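Local structure of DNA helicase assembly protein (Enterobacteria phage T4, 1C1K) at residues 22-25 against 26-29; 34-38 against 39-43; 60-63 against 64-68; 189-192 against 193-196. The protein loads the replicative helicase onto fork DNA covered by single-stranded DNA-binding protein, and so takes part in phage DNA replication, recombination and repair. All coordinates share one frame; numbering follows the deposited sequence.

Contact 1: residues 22-25 against 26-29; sequences LYLM and IKQH
Leu-22 and Ile-26 lie side by side and point the same way from helix 16-30, one turn apart, with Leu-22 CG 3.9 Å from Ile-26 CD1. The Ile-26 branch that makes this contact runs back beside its own backbone N (chi1 -66°), which also sets CG1 3.3 Å from the carbonyl O of Leu-22. On the next ridge Lys-27 slants across Tyr-23: its CD is 3.5 Å from the phenol OH of Tyr-23, an approach by methylene carbons, while Lys-27 CB stands over the rim of one ring face. Leu-24 and Gln-28 make the third pair, and here the amide oxygen OE1 of Gln-28 rests 3.3 Å from Leu-24 CG. Four successive i to i+4 backbone bonds carry these pairs, the shortest being Lys-27 N to Tyr-23 O at 2.8 Å. Leu-22 and Ile-26 both reach helix 68-81, and the ring of Phe-75 meets that of Tyr-23. His-29 closes the turn through its backbone N; its imidazole bonds outward to Ala-192 O and Val-36 N. The chemistry therefore divides round the helix: hydrocarbon packs toward helix 68-81, whereas Lys-27 offers methylenes to a phenol and Gln-28 sets an amide oxygen against leucine carbon.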
loop_
_atom_site.group_PDB
_atom_site.type_symbol
_atom_site.label_atom_id
_atom_site.label_comp_id
_atom_site.label_asym_id
_atom_site.label_seq_id
_atom_site.Cartn_x
_atom_site.Cartn_y
_atom_site.Cartn_z
ATOM N N LEU A 22 3.338 9.073 -15.349
ATOM C CA LEU A 22 3.688 8.140 -14.282
ATOM C C LEU A 22 2.641 8.217 -13.162
ATOM O O LEU A 22 2.172 7.195 -12.667
ATOM C CB LEU A 22 5.077 8.465 -13.724
ATOM C CG LEU A 22 5.568 7.562 -12.583
ATOM C CD1 LEU A 22 5.932 6.182 -13.130
ATOM C CD2 LEU A 22 6.783 8.202 -11.904
ATOM N N TYR A 23 2.281 9.431 -12.767
ATOM C CA TYR A 23 1.284 9.615 -11.723
ATOM C C TYR A 23 -0.044 8.974 -12.123
ATOM O O TYR A 23 -0.647 8.237 -11.340
ATOM C CB TYR A 23 1.060 11.105 -11.452
ATOM C CG TYR A 23 -0.272 11.404 -10.799
ATOM C CD1 TYR A 23 -0.547 10.982 -9.500
ATOM C CD2 TYR A 23 -1.264 12.099 -11.485
ATOM C CE1 TYR A 23 -1.782 11.248 -8.901
ATOM C CE2 TYR A 23 -2.496 12.368 -10.898
ATOM C CZ TYR A 23 -2.747 11.939 -9.609
ATOM O OH TYR A 23 -3.971 12.201 -9.033
ATOM N N LEU A 24 -0.495 9.260 -13.342
ATOM C CA LEU A 24 -1.765 8.729 -13.830
ATOM C C LEU A 24 -1.789 7.209 -13.880
ATOM O O LEU A 24 -2.786 6.590 -13.515
ATOM C CB LEU A 24 -2.094 9.294 -15.220
ATOM C CG LEU A 24 -3.580 9.217 -15.601
ATOM C CD1 LEU A 24 -4.408 10.050 -14.639
ATOM C CD2 LEU A 24 -3.780 9.726 -17.023
ATOM N N MET A 25 -0.701 6.601 -14.336
ATOM C CA MET A 25 -0.653 5.150 -14.405
ATOM C C MET A 25 -0.690 4.543 -13.005
ATOM O O MET A 25 -1.361 3.544 -12.792
ATOM C CB MET A 25 0.590 4.688 -15.170
ATOM C CG MET A 25 1.904 4.758 -14.415
ATOM S SD MET A 25 3.233 3.949 -15.351
ATOM C CE MET A 25 2.330 2.667 -16.162
ATOM N N ILE A 26 0.011 5.147 -12.049
ATOM C CA ILE A 26 0.009 4.620 -10.688
ATOM C C ILE A 26 -1.349 4.866 -10.033
ATOM O O ILE A 26 -1.845 4.030 -9.278
ATOM C CB ILE A 26 1.151 5.251 -9.843
ATOM C CG1 ILE A 26 2.500 4.792 -10.408
ATOM C CG2 ILE A 26 1.026 4.829 -8.358
ATOM C CD1 ILE A 26 3.711 5.535 -9.853
ATOM N N LYS A 27 -1.962 6.003 -10.344
ATOM C CA LYS A 27 -3.271 6.331 -9.792
ATOM C C LYS A 27 -4.296 5.300 -10.257
ATOM O O LYS A 27 -5.082 4.782 -9.463
ATOM C CB LYS A 27 -3.708 7.724 -10.245
ATOM C CG LYS A 27 -5.040 8.181 -9.663
ATOM C CD LYS A 27 -5.557 9.407 -10.400
ATOM C CE LYS A 27 -6.780 9.986 -9.719
ATOM N NZ LYS A 27 -7.603 10.752 -10.691
ATOM N N GLN A 28 -4.279 4.995 -11.548
ATOM C CA GLN A 28 -5.223 4.032 -12.095
ATOM C C GLN A 28 -4.939 2.634 -11.553
ATOM O O GLN A 28 -5.855 1.854 -11.303
ATOM C CB GLN A 28 -5.156 4.063 -13.622
ATOM C CG GLN A 28 -5.727 5.354 -14.192
ATOM C CD GLN A 28 -5.448 5.529 -15.667
ATOM O OE1 GLN A 28 -5.586 6.631 -16.213
ATOM N NE2 GLN A 28 -5.055 4.445 -16.329
ATOM N N HIS A 29 -3.664 2.327 -11.354
ATOM C CA HIS A 29 -3.280 1.031 -10.822
ATOM C C HIS A 29 -3.856 0.875 -9.412
ATOM O O HIS A 29 -4.441 -0.156 -9.080
ATOM C CB HIS A 29 -1.753 0.915 -10.769
ATOM C CG HIS A 29 -1.272 -0.347 -10.128
ATOM N ND1 HIS A 29 -0.882 -1.447 -10.858
ATOM C CD2 HIS A 29 -1.132 -0.689 -8.823
ATOM C CE1 HIS A 29 -0.521 -2.413 -10.032
ATOM N NE2 HIS A 29 -0.664 -1.979 -8.793
#

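Contact 2: residues 34-38 against 39-43; sequences YDVIK and YNWCM
Tyr-34 and Met-43 both set CG anti to the backbone N (chi1 -158° and -169°), and with chi2 of Met-43 extended (-179°) its sulfur is carried over the centre of the phenol ring. This Met-aromatic contact belongs to a loop between helices 16-30 and 47-52 that contains an Asx turn and a type I beta turn from Ile-37 to Asn-40. Met-43 SD lies 3.5 Å from the Tyr-34 ring centroid; Tyr-39 covers the opposite face, nearly parallel but slid so far that the rings barely overlap. Lys-38 runs alongside the far face of Tyr-39, with CG above the rim and NZ 4.5 Å from the centroid in an off-centre cation-pi contact. Asp-35 organises the turn: OD1 accepts from Ile-37 N and, at 3.2 Å, from Lys-38 N, both on one face of the carboxylate, while OD2 forms a salt bridge with Lys-195. Val-36 lays CG2 over the six-membered ring of Trp-41, 3.8 Å from its centroid, and its carbonyl O accepts from the backbone N of Trp-41 at 2.7 Å, the donor lying in the carbonyl plane. At the edge of the Tyr-34 ring the hydroxyl OH donates to the backbone O of Cys-42 across a very short 2.5 Å.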
loop_
_atom_site.group_PDB
_atom_site.type_symbol
_atom_site.label_atom_id
_atom_site.label_comp_id
_atom_site.label_asym_id
_atom_site.label_seq_id
_atom_site.Cartn_x
_atom_site.Cartn_y
_atom_site.Cartn_z
ATOM N N TYR A 34 -5.736 -0.355 -13.834
ATOM C CA TYR A 34 -4.558 -0.638 -14.636
ATOM C C TYR A 34 -3.663 -1.558 -13.821
ATOM O O TYR A 34 -3.908 -1.775 -12.636
ATOM C CB TYR A 34 -3.816 0.664 -14.957
ATOM C CG TYR A 34 -2.911 0.592 -16.164
ATOM C CD1 TYR A 34 -3.437 0.420 -17.443
ATOM C CD2 TYR A 34 -1.530 0.732 -16.035
ATOM C CE1 TYR A 34 -2.613 0.394 -18.564
ATOM C CE2 TYR A 34 -0.690 0.707 -17.153
ATOM C CZ TYR A 34 -1.242 0.541 -18.412
ATOM O OH TYR A 34 -0.434 0.549 -19.526
ATOM N N ASP A 35 -2.639 -2.106 -14.459
ATOM C CA ASP A 35 -1.694 -2.990 -13.790
ATOM C C ASP A 35 -0.315 -2.615 -14.300
ATOM O O ASP A 35 0.105 -3.067 -15.367
ATOM C CB ASP A 35 -1.995 -4.449 -14.125
ATOM C CG ASP A 35 -1.204 -5.424 -13.267
ATOM O OD1 ASP A 35 -0.120 -5.058 -12.763
ATOM O OD2 ASP A 35 -1.669 -6.566 -13.097
ATOM N N VAL A 36 0.387 -1.782 -13.538
ATOM C CA VAL A 36 1.710 -1.333 -13.946
ATOM C C VAL A 36 2.713 -2.460 -14.149
ATOM O O VAL A 36 3.685 -2.302 -14.885
ATOM C CB VAL A 36 2.305 -0.320 -12.935
ATOM C CG1 VAL A 36 1.480 0.950 -12.930
ATOM C CG2 VAL A 36 2.373 -0.935 -11.549
ATOM N N ILE A 37 2.493 -3.597 -13.497
ATOM C CA ILE A 37 3.413 -4.713 -13.649
ATOM C C ILE A 37 3.106 -5.428 -14.955
ATOM O O ILE A 37 4.007 -5.767 -15.717
ATOM C CB ILE A 37 3.299 -5.712 -12.474
ATOM C CG1 ILE A 37 3.584 -4.996 -11.145
ATOM C CG2 ILE A 37 4.268 -6.868 -12.681
ATOM C CD1 ILE A 37 4.892 -4.218 -11.110
ATOM N N LYS A 38 1.824 -5.645 -15.219
ATOM C CA LYS A 38 1.417 -6.311 -16.453
ATOM C C LYS A 38 1.915 -5.528 -17.670
ATOM O O LYS A 38 2.334 -6.117 -18.658
ATOM C CB LYS A 38 -0.114 -6.434 -16.499
ATOM C CG LYS A 38 -0.699 -6.800 -17.864
ATOM C CD LYS A 38 -2.209 -7.006 -17.767
ATOM C CE LYS A 38 -2.813 -7.519 -19.073
ATOM N NZ LYS A 38 -1.804 -7.701 -20.159
ATOM N N TYR A 39 1.884 -4.201 -17.580
ATOM C CA TYR A 39 2.297 -3.351 -18.689
ATOM C C TYR A 39 3.688 -2.754 -18.546
ATOM O O TYR A 39 4.051 -1.825 -19.270
ATOM C CB TYR A 39 1.275 -2.233 -18.890
ATOM C CG TYR A 39 -0.056 -2.740 -19.394
ATOM C CD1 TYR A 39 -1.133 -2.906 -18.530
ATOM C CD2 TYR A 39 -0.231 -3.077 -20.733
ATOM C CE1 TYR A 39 -2.354 -3.399 -18.986
ATOM C CE2 TYR A 39 -1.445 -3.570 -21.202
ATOM C CZ TYR A 39 -2.499 -3.729 -20.323
ATOM O OH TYR A 39 -3.689 -4.233 -20.782
ATOM N N ASN A 40 4.461 -3.288 -17.613
ATOM C CA ASN A 40 5.827 -2.828 -17.387
ATOM C C ASN A 40 5.996 -1.318 -17.255
ATOM O O ASN A 40 6.854 -0.718 -17.908
ATOM C CB ASN A 40 6.731 -3.349 -18.501
ATOM C CG ASN A 40 8.191 -3.320 -18.120
ATOM O OD1 ASN A 40 9.062 -3.244 -18.984
ATOM N ND2 ASN A 40 8.468 -3.379 -16.821
ATOM N N TRP A 41 5.171 -0.713 -16.406
ATOM C CA TRP A 41 5.216 0.724 -16.125
ATOM C C TRP A 41 5.157 1.654 -17.340
ATOM O O TRP A 41 5.787 2.718 -17.371
ATOM C CB TRP A 41 6.453 1.044 -15.282
ATOM C CG TRP A 41 6.481 0.281 -13.997
ATOM C CD1 TRP A 41 6.947 -0.987 -13.810
ATOM C CD2 TRP A 41 6.031 0.738 -12.714
ATOM N NE1 TRP A 41 6.818 -1.351 -12.489
ATOM C CE2 TRP A 41 6.259 -0.311 -11.795
ATOM C CE3 TRP A 41 5.457 1.932 -12.250
ATOM C CZ2 TRP A 41 5.934 -0.202 -10.435
ATOM C CZ3 TRP A 41 5.132 2.039 -10.899
ATOM C CH2 TRP A 41 5.374 0.977 -10.010
ATOM N N CYS A 42 4.379 1.242 -18.332
ATOM C CA CYS A 42 4.183 2.025 -19.539
ATOM C C CYS A 42 2.688 2.162 -19.721
ATOM O O CYS A 42 1.937 1.227 -19.450
ATOM C CB CYS A 42 4.755 1.305 -20.756
ATOM S SG CYS A 42 6.539 1.196 -20.782
ATOM N N MET A 43 2.250 3.327 -20.169
ATOM C CA MET A 43 0.832 3.545 -20.406
ATOM C C MET A 43 0.664 4.765 -21.282
ATOM O O MET A 43 1.404 5.743 -21.158
ATOM C CB MET A 43 0.073 3.745 -19.088
ATOM C CG MET A 43 -1.452 3.707 -19.246
ATOM S SD MET A 43 -2.377 3.983 -17.702
ATOM C CE MET A 43 -2.297 5.762 -17.610
#

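Contact 3: residues 60-63 against 64-68; sequences QKLS and EKYKL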
loop_
_atom_site.group_PDB
_atom_site.type_symbol
_atom_site.label_atom_id
_atom_site.label_comp_id
_atom_site.label_asym_id
_atom_site.label_seq_id
_atom_site.Cartn_x
_atom_site.Cartn_y
_atom_site.Cartn_z
ATOM N N GLN A 60 5.705 19.543 -13.595
ATOM C CA GLN A 60 6.924 20.155 -14.116
ATOM C C GLN A 60 7.947 20.304 -12.985
ATOM O O GLN A 60 9.109 19.903 -13.124
ATOM C CB GLN A 60 6.620 21.530 -14.719
ATOM C CG GLN A 60 7.864 22.352 -15.055
ATOM C CD GLN A 60 8.762 21.683 -16.086
ATOM O OE1 GLN A 60 9.992 21.754 -15.995
ATOM N NE2 GLN A 60 8.154 21.037 -17.070
ATOM N N LYS A 61 7.523 20.857 -11.852
ATOM C CA LYS A 61 8.448 21.035 -10.734
ATOM C C LYS A 61 9.042 19.703 -10.265
ATOM O O LYS A 61 10.248 19.598 -10.029
ATOM C CB LYS A 61 7.748 21.735 -9.564
ATOM C CG LYS A 61 7.482 23.215 -9.785
ATOM C CD LYS A 61 8.765 23.972 -10.085
ATOM C CE LYS A 61 9.584 24.198 -8.834
ATOM N NZ LYS A 61 10.648 25.218 -9.067
ATOM N N LEU A 62 8.205 18.679 -10.143
ATOM C CA LEU A 62 8.703 17.382 -9.705
ATOM C C LEU A 62 9.731 16.830 -10.694
ATOM O O LEU A 62 10.745 16.270 -10.284
ATOM C CB LEU A 62 7.551 16.392 -9.557
ATOM C CG LEU A 62 6.900 16.310 -8.173
ATOM C CD1 LEU A 62 6.448 17.681 -7.724
ATOM C CD2 LEU A 62 5.718 15.345 -8.237
ATOM N N SER A 63 9.473 17.009 -11.988
ATOM C CA SER A 63 10.370 16.512 -13.030
ATOM C C SER A 63 11.764 17.128 -12.992
ATOM O O SER A 63 12.746 16.487 -13.367
ATOM C CB SER A 63 9.763 16.756 -14.417
ATOM O OG SER A 63 10.040 18.073 -14.870
ATOM N N GLU A 64 11.853 18.376 -12.553
ATOM C CA GLU A 64 13.146 19.048 -12.518
ATOM C C GLU A 64 14.073 18.498 -11.453
ATOM O O GLU A 64 15.277 18.407 -11.658
ATOM C CB GLU A 64 12.950 20.549 -12.277
ATOM C CG GLU A 64 12.175 21.249 -13.378
ATOM C CD GLU A 64 11.745 22.661 -13.011
ATOM O OE1 GLU A 64 12.121 23.148 -11.928
ATOM O OE2 GLU A 64 11.027 23.282 -13.814
ATOM N N LYS A 65 13.493 18.100 -10.327
ATOM C CA LYS A 65 14.268 17.645 -9.185
ATOM C C LYS A 65 14.416 16.164 -8.872
ATOM O O LYS A 65 15.479 15.738 -8.418
ATOM C CB LYS A 65 13.721 18.348 -7.938
ATOM C CG LYS A 65 14.353 17.910 -6.634
ATOM C CD LYS A 65 13.845 18.756 -5.481
ATOM C CE LYS A 65 14.406 18.276 -4.154
ATOM N NZ LYS A 65 15.641 19.025 -3.778
ATOM N N TYR A 66 13.370 15.380 -9.106
ATOM C CA TYR A 66 13.399 13.970 -8.739
ATOM C C TYR A 66 13.636 12.940 -9.830
ATOM O O TYR A 66 13.124 13.065 -10.939
ATOM C CB TYR A 66 12.096 13.622 -8.005
ATOM C CG TYR A 66 11.842 14.484 -6.787
ATOM C CD1 TYR A 66 11.010 15.604 -6.859
ATOM C CD2 TYR A 66 12.451 14.195 -5.565
ATOM C CE1 TYR A 66 10.789 16.415 -5.751
ATOM C CE2 TYR A 66 12.236 15.002 -4.445
ATOM C CZ TYR A 66 11.407 16.108 -4.549
ATOM O OH TYR A 66 11.213 16.916 -3.456
ATOM N N LYS A 67 14.412 11.911 -9.487
ATOM C CA LYS A 67 14.704 10.822 -10.406
ATOM C C LYS A 67 13.454 9.959 -10.493
ATOM O O LYS A 67 12.579 10.034 -9.630
ATOM C CB LYS A 67 15.865 9.970 -9.895
ATOM C CG LYS A 67 17.103 10.745 -9.501
ATOM C CD LYS A 67 18.051 9.860 -8.700
ATOM C CE LYS A 67 19.497 10.244 -8.942
ATOM N NZ LYS A 67 19.929 9.915 -10.335
ATOM N N LEU A 68 13.372 9.138 -11.534
ATOM C CA LEU A 68 12.219 8.270 -11.734
ATOM C C LEU A 68 11.862 7.435 -10.502
ATOM O O LEU A 68 10.691 7.349 -10.128
ATOM C CB LEU A 68 12.467 7.348 -12.932
ATOM C CG LEU A 68 11.389 6.300 -13.236
ATOM C CD1 LEU A 68 10.035 6.977 -13.419
ATOM C CD2 LEU A 68 11.770 5.518 -14.493
HETATM O O HOH W 1 12.814 13.737 -13.534
#
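The Tyr-66 ring turns an edge to Leu-62, whose carbonyl O lies near the ring plane 3.5 Å from CD1, while Lys-65 CG stands over the centre of one face. This is the C-terminal end of helix 56-65: Tyr-66 is the first residue to leave helical geometry, and Lys-67 then takes the N-cap position of helix 68-81. A straight bond of 3.0 Å from Tyr-66 N to Leu-62 O completes the last turn. With CG beside its backbone N (chi1 -56°), the ring packs against Leu-71 and Ile-74 of helix 68-81 and Leu-96 of helix 95-107. One turn earlier, the side chains of Gln-60 and Glu-64 pass across each other with amide and carboxylate planes 57° apart. Lys-61 approaches the same carboxylate along its bent chain, NZ standing 3.8 Å from Glu-64 OE1 in a long salt bridge that is probably a modest electrostatic attraction. Inside the helix, Gln-60 O is gripped twice, by Glu-64 N and by the hydroxyl of Ser-63, whose OG donates over 2.7 Å. Where the chain departs, a water bridges the last helical turn and the outgoing backbone, 2.8 Å from Ser-63 O and 2.7 Å from Tyr-66 O.

Contact 4: residues 189-192 against 193-196; sequences KLKA and YRKI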
loop_
_atom_site.group_PDB
_atom_site.type_symbol
_atom_site.label_atom_id
_atom_site.label_comp_id
_atom_site.label_asym_id
_atom_site.label_seq_id
_atom_site.Cartn_x
_atom_site.Cartn_y
_atom_site.Cartn_z
ATOM N N LYS A 189 -7.217 -1.231 -2.915
ATOM C CA LYS A 189 -5.876 -0.699 -2.670
ATOM C C LYS A 189 -4.926 -1.799 -2.215
ATOM O O LYS A 189 -3.774 -1.848 -2.634
ATOM C CB LYS A 189 -5.908 0.402 -1.605
ATOM C CG LYS A 189 -6.980 1.460 -1.814
ATOM C CD LYS A 189 -6.543 2.508 -2.827
ATOM C CE LYS A 189 -7.389 3.766 -2.713
ATOM N NZ LYS A 189 -8.023 3.855 -1.367
ATOM N N LEU A 190 -5.409 -2.682 -1.348
ATOM C CA LEU A 190 -4.578 -3.768 -0.848
ATOM C C LEU A 190 -4.083 -4.671 -1.978
ATOM O O LEU A 190 -2.902 -5.007 -2.052
ATOM C CB LEU A 190 -5.359 -4.590 0.182
ATOM C CG LEU A 190 -5.513 -3.915 1.548
ATOM C CD1 LEU A 190 -6.621 -4.605 2.335
ATOM C CD2 LEU A 190 -4.199 -3.991 2.311
ATOM N N LYS A 191 -4.989 -5.064 -2.865
ATOM C CA LYS A 191 -4.598 -5.922 -3.969
ATOM C C LYS A 191 -3.678 -5.191 -4.942
ATOM O O LYS A 191 -2.729 -5.774 -5.462
ATOM C CB LYS A 191 -5.838 -6.448 -4.688
ATOM C CG LYS A 191 -6.639 -7.437 -3.843
ATOM C CD LYS A 191 -7.541 -8.314 -4.713
ATOM C CE LYS A 191 -8.742 -7.539 -5.231
ATOM N NZ LYS A 191 -9.609 -7.031 -4.135
ATOM N N ALA A 192 -3.955 -3.912 -5.181
ATOM C CA ALA A 192 -3.123 -3.135 -6.096
ATOM C C ALA A 192 -1.698 -3.020 -5.553
ATOM O O ALA A 192 -0.728 -3.238 -6.282
ATOM C CB ALA A 192 -3.726 -1.752 -6.306
ATOM N N TYR A 193 -1.575 -2.683 -4.270
ATOM C CA TYR A 193 -0.266 -2.544 -3.636
ATOM C C TYR A 193 0.440 -3.903 -3.583
ATOM O O TYR A 193 1.651 -3.996 -3.754
ATOM C CB TYR A 193 -0.439 -1.973 -2.228
ATOM C CG TYR A 193 0.814 -1.401 -1.575
ATOM C CD1 TYR A 193 1.947 -1.051 -2.330
ATOM C CD2 TYR A 193 0.861 -1.205 -0.197
ATOM C CE1 TYR A 193 3.087 -0.526 -1.717
ATOM C CE2 TYR A 193 1.995 -0.681 0.423
ATOM C CZ TYR A 193 3.100 -0.346 -0.338
ATOM O OH TYR A 193 4.217 0.158 0.294
ATOM N N ARG A 194 -0.331 -4.960 -3.362
ATOM C CA ARG A 194 0.242 -6.298 -3.305
ATOM C C ARG A 194 0.928 -6.658 -4.629
ATOM O O ARG A 194 1.926 -7.373 -4.645
ATOM C CB ARG A 194 -0.856 -7.321 -2.960
ATOM C CG ARG A 194 -0.386 -8.774 -2.884
ATOM C CD ARG A 194 -1.480 -9.695 -2.322
ATOM N NE ARG A 194 -2.631 -9.809 -3.217
ATOM C CZ ARG A 194 -3.673 -10.617 -3.016
ATOM N NH1 ARG A 194 -3.725 -11.400 -1.941
ATOM N NH2 ARG A 194 -4.666 -10.645 -3.895
ATOM N N LYS A 195 0.394 -6.155 -5.739
ATOM C CA LYS A 195 0.970 -6.434 -7.055
ATOM C C LYS A 195 2.367 -5.840 -7.231
ATOM O O LYS A 195 3.217 -6.425 -7.906
ATOM C CB LYS A 195 0.053 -5.898 -8.158
ATOM C CG LYS A 195 -1.201 -6.737 -8.367
ATOM C CD LYS A 195 -2.010 -6.260 -9.557
ATOM C CE LYS A 195 -3.211 -7.172 -9.787
ATOM N NZ LYS A 195 -3.302 -7.631 -11.201
ATOM N N ILE A 196 2.610 -4.680 -6.631
ATOM C CA ILE A 196 3.921 -4.060 -6.771
ATOM C C ILE A 196 4.891 -4.432 -5.648
ATOM O O ILE A 196 6.064 -4.074 -5.692
ATOM C CB ILE A 196 3.812 -2.519 -6.871
ATOM C CG1 ILE A 196 2.975 -1.963 -5.730
ATOM C CG2 ILE A 196 3.183 -2.131 -8.204
ATOM C CD1 ILE A 196 2.953 -0.439 -5.693
HETATM O O HOH W 2 -2.742 -8.485 -5.779
#
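Two turns in the C-terminal part of helix 181-196, ahead of the short strand 197-199, carry this contact on an element central to the chain. Lys-191 and Arg-194 lie side by side and point the same way: the CG and CD methylenes of Lys-191 each come within 3.8 Å of Arg-194 NH2, meeting the guanidinium obliquely. Arg-194 leaves the helix with CG anti to the backbone N (chi1 179°) and then bends at chi3, which turns NE back toward the preceding turn. There a water lying at the edge of the guanidinium, in its plane, accepts from Arg-194 NE at 2.9 Å and donates to the carbonyl O of Lys-191 at 2.7 Å. That carbonyl also receives Lys-195 N, 3.2 Å away, so it serves the helix and the bridge together. The two positive ends stay apart, Lys-191 NZ and Arg-194 NH2 being 6.1 Å from each other, and acidic residues meet both: Asp-175 binds Lys-191, while Asp-165 and Asp-172 take the two terminal nitrogens of Arg-194. These pairings would be expected to offset the like charges. On another side of the helix, the Tyr-193 ring meets Ile-196 CD1 at its edge and sends its hydroxyl to Glu-159. Tyr-193 N bonds straight to Lys-189 O at 2.9 Å; two residues on, Lys-195 N adds a weak bond to Ala-192 O at 3.2 Å. Regular i to i+4 bonding joined by a weak i to i+3 bond is common toward the C-terminal part of an alpha-helix.

Overall arrangement
From the N terminus the contacts follow one another in series; each is local, and none encloses or crosses another. Contact 1 lies on helix 16-30, and contact 2 shapes the loop that follows it, folded back so that Met-25 packs against Trp-41 and Cys-42. Contact 3 ends helix 56-65 and leads into helix 68-81, where Leu-68 touches Leu-22 of contact 1. Contact 4, far along the chain on helix 181-196, returns to the first two: Ala-192 and Lys-195 pair with His-29 and Asp-35, and Ile-196 packs on Val-36. Contacts 1, 2 and 4 thus tie N-terminal and C-terminal regions of the chain together, while contact 3 stays about 12 Å from contact 4 at nearest atoms.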